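Local coordinates for protein EmrA (Aquifex aeolicus, PDB 4TKO) that is the periplasmic adaptor of a major facilitator superfamily multidrug efflux pump and probably takes part in exporting xenobiotics, at residues A[24-29]-A[217-222]. Numbering follows the deposited sequence.
Sequences SFRVSG and IKDTVL
The ring of F25 lies with one face against L222, whose CB sits 3.9 Å from the ring centroid and 28° off the ring normal, a CH-pi contact; CD2 of L222 covers the same face farther toward the rim. At the edge of the ring, near its plane, come two backbone carbonyls, the O of D219 and the O of T220, the latter 3.3 Å from F25 CE2. The side chains of F25 and L222 meet at about a right angle, and L222 CD1 reaches back to the carbonyl O of S24. The other flat pair is R26 with D219. Their guanidinium and carboxylate planes stand 81° apart, and R26 NH1 lies 2.9 Å from D219 OD2 in a salt bridge; OD2 sits far from the plane of the guanidinium, so the attraction is electrostatic and no N-H is aimed at it. The bend at chi3 (48°) turns the end of the arginine back to the carboxylate, its CD 3.7 Å from D219 OD1. Beside these pairs, V27 CG2 touches T220 CG2 at 4.1 Å. D219 and T220 are the middle residues of a type I turn, K218 to V221, where helix 202-218 of the predicted coiled-coil hairpin ends and the chain enters the barrel-sandwich hybrid (lipoyl-like) domain. Segment 24-29 links strand 7-24 to strand 29-34. F25 also packs on A49 and L51 of strand 47-51, V27 on Y56 of helix 54-68, and L222 on A247 and F248 of strand 246-251; strand 221-223 is an outer strand beside 47-51, with L222 backbone-bonded to L48 and A49.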
ATOM      1  N   SER A  24      10.339 -23.889 -10.938  1.00 24.27           N
ATOM      2  CA  SER A  24       9.718 -23.199 -12.041  1.00 26.88           C
ATOM      3  C   SER A  24       9.852 -21.684 -11.854  1.00 18.03           C
ATOM      4  O   SER A  24      10.162 -21.223 -10.768  1.00 22.65           O
ATOM      5  CB  SER A  24       8.256 -23.625 -12.142  1.00 17.16           C
ATOM      6  OG  SER A  24       7.520 -23.025 -11.093  1.00 42.86           O
ATOM      7  N   PHE A  25       9.646 -20.923 -12.924  1.00 24.04           N
ATOM      8  CA  PHE A  25       9.506 -19.470 -12.823  1.00 25.61           C
ATOM      9  C   PHE A  25       8.057 -19.151 -12.433  1.00 24.19           C
ATOM     10  O   PHE A  25       7.134 -19.889 -12.811  1.00 21.09           O
ATOM     11  CB  PHE A  25       9.862 -18.782 -14.152  1.00 23.24           C
ATOM     12  CG  PHE A  25      11.304 -18.962 -14.585  1.00 21.62           C
ATOM     13  CD1 PHE A  25      11.696 -20.093 -15.274  1.00 28.02           C
ATOM     14  CD2 PHE A  25      12.259 -17.977 -14.327  1.00 24.09           C
ATOM     15  CE1 PHE A  25      13.021 -20.265 -15.675  1.00 25.10           C
ATOM     16  CE2 PHE A  25      13.572 -18.133 -14.727  1.00 28.04           C
ATOM     17  CZ  PHE A  25      13.955 -19.278 -15.403  1.00 34.27           C
ATOM     18  N   ARG A  26       7.852 -18.070 -11.679  1.00 33.51           N
ATOM     19  CA  ARG A  26       6.498 -17.674 -11.286  1.00 24.46           C
ATOM     20  C   ARG A  26       5.860 -16.822 -12.375  1.00 22.84           C
ATOM     21  O   ARG A  26       4.678 -16.507 -12.327  1.00 42.94           O
ATOM     22  CB  ARG A  26       6.505 -16.941  -9.947  1.00 25.01           C
ATOM     23  CG  ARG A  26       7.225 -17.712  -8.823  1.00 28.71           C
ATOM     24  CD  ARG A  26       7.167 -16.978  -7.500  1.00 29.28           C
ATOM     25  NE  ARG A  26       5.812 -16.519  -7.204  1.00 72.03           N
ATOM     26  CZ  ARG A  26       5.509 -15.291  -6.782  1.00 82.08           C
ATOM     27  NH1 ARG A  26       6.469 -14.396  -6.589  1.00 67.26           N
ATOM     28  NH2 ARG A  26       4.247 -14.957  -6.542  1.00 88.31           N
ATOM     29  N   VAL A  27       6.647 -16.482 -13.382  1.00 29.91           N
ATOM     30  CA  VAL A  27       6.136 -15.810 -14.568  1.00 33.53           C
ATOM     31  C   VAL A  27       6.620 -16.541 -15.823  1.00 33.93           C
ATOM     32  O   VAL A  27       7.568 -17.339 -15.774  1.00 34.05           O
ATOM     33  CB  VAL A  27       6.590 -14.318 -14.639  1.00 28.75           C
ATOM     34  CG1 VAL A  27       6.039 -13.535 -13.477  1.00 27.47           C
ATOM     35  CG2 VAL A  27       8.095 -14.219 -14.664  1.00 30.89           C
ATOM     36  N   SER A  28       5.984 -16.256 -16.951  1.00 25.24           N
ATOM     37  CA  SER A  28       6.431 -16.816 -18.210  1.00 28.17           C
ATOM     38  C   SER A  28       7.436 -15.882 -18.880  1.00 25.98           C
ATOM     39  O   SER A  28       7.553 -14.719 -18.514  1.00 32.83           O
ATOM     40  CB  SER A  28       5.243 -17.079 -19.139  1.00 36.41           C
ATOM     41  OG  SER A  28       4.640 -15.866 -19.535  1.00 40.26           O
ATOM     42  N   GLY A  29       8.159 -16.401 -19.865  1.00 19.81           N
ATOM     43  CA  GLY A  29       9.137 -15.596 -20.556  1.00 22.97           C
ATOM     44  C   GLY A  29      10.108 -16.433 -21.347  1.00 28.91           C
ATOM     45  O   GLY A  29       9.957 -17.648 -21.406  1.00 31.19           O
ATOM     46  N   ILE A 217       9.242  -8.745 -12.326  1.00 34.45           N
ATOM     47  CA  ILE A 217      10.589  -8.505 -12.791  1.00 31.52           C
ATOM     48  C   ILE A 217      11.581  -9.311 -11.958  1.00 39.06           C
ATOM     49  O   ILE A 217      12.485  -9.946 -12.491  1.00 47.39           O
ATOM     50  CB  ILE A 217      10.941  -7.004 -12.737  1.00 36.37           C
ATOM     51  CG1 ILE A 217      10.134  -6.237 -13.780  1.00 40.76           C
ATOM     52  CG2 ILE A 217      12.428  -6.785 -12.986  1.00 23.87           C
ATOM     53  CD1 ILE A 217      10.086  -4.756 -13.533  1.00 45.26           C
ATOM     54  N   LYS A 218      11.408  -9.285 -10.649  1.00 41.57           N
ATOM     55  CA  LYS A 218      12.266 -10.044  -9.751  1.00 44.74           C
ATOM     56  C   LYS A 218      12.101 -11.562  -9.973  1.00 47.08           C
ATOM     57  O   LYS A 218      13.053 -12.330  -9.818  1.00 44.38           O
ATOM     58  CB  LYS A 218      11.960  -9.656  -8.293  1.00 43.93           C
ATOM     59  CG  LYS A 218      12.727 -10.446  -7.246  1.00 56.62           C
ATOM     60  CD  LYS A 218      12.488  -9.889  -5.851  1.00 68.69           C
ATOM     61  CE  LYS A 218      12.744 -10.946  -4.784  1.00 74.12           C
ATOM     62  NZ  LYS A 218      11.819 -12.117  -4.916  1.00 62.48           N
ATOM     63  N   ASP A 219      10.901 -11.987 -10.359  1.00 34.91           N
ATOM     64  CA  ASP A 219      10.633 -13.405 -10.578  1.00 40.78           C
ATOM     65  C   ASP A 219      11.226 -13.948 -11.875  1.00 40.91           C
ATOM     66  O   ASP A 219      11.066 -15.143 -12.189  1.00 38.15           O
ATOM     67  CB  ASP A 219       9.123 -13.678 -10.576  1.00 39.99           C
ATOM     68  CG  ASP A 219       8.518 -13.612  -9.186  1.00 53.49           C
ATOM     69  OD1 ASP A 219       9.226 -13.978  -8.205  1.00 40.91           O
ATOM     70  OD2 ASP A 219       7.331 -13.190  -9.091  1.00 56.32           O
ATOM     71  N   THR A 220      11.897 -13.087 -12.634  1.00 35.06           N
ATOM     72  CA  THR A 220      12.490 -13.538 -13.884  1.00 33.41           C
ATOM     73  C   THR A 220      13.813 -14.231 -13.597  1.00 36.20           C
ATOM     74  O   THR A 220      14.371 -14.892 -14.472  1.00 34.46           O
ATOM     75  CB  THR A 220      12.700 -12.400 -14.890  1.00 30.65           C
ATOM     76  OG1 THR A 220      13.483 -11.365 -14.290  1.00 46.11           O
ATOM     77  CG2 THR A 220      11.364 -11.829 -15.349  1.00 29.76           C
ATOM     78  N   VAL A 221      14.308 -14.106 -12.370  1.00 27.41           N
ATOM     79  CA  VAL A 221      15.454 -14.909 -11.994  1.00 26.81           C
ATOM     80  C   VAL A 221      15.041 -16.076 -11.114  1.00 27.59           C
ATOM     81  O   VAL A 221      14.555 -15.903 -10.008  1.00 41.26           O
ATOM     82  CB  VAL A 221      16.534 -14.092 -11.269  1.00 30.64           C
ATOM     83  CG1 VAL A 221      17.713 -14.996 -10.931  1.00 25.21           C
ATOM     84  CG2 VAL A 221      17.008 -12.937 -12.141  1.00 20.28           C
ATOM     85  N   LEU A 222      15.241 -17.273 -11.633  1.00 36.22           N
ATOM     86  CA  LEU A 222      14.997 -18.500 -10.895  1.00 33.37           C
ATOM     87  C   LEU A 222      16.068 -18.784  -9.837  1.00 33.42           C
ATOM     88  O   LEU A 222      17.177 -19.186 -10.174  1.00 36.24           O
ATOM     89  CB  LEU A 222      14.920 -19.663 -11.886  1.00 22.36           C
ATOM     90  CG  LEU A 222      14.671 -21.039 -11.291  1.00 34.47           C
ATOM     91  CD1 LEU A 222      13.475 -21.009 -10.344  1.00 27.59           C
ATOM     92  CD2 LEU A 222      14.440 -22.029 -12.396  1.00 29.79           C
TER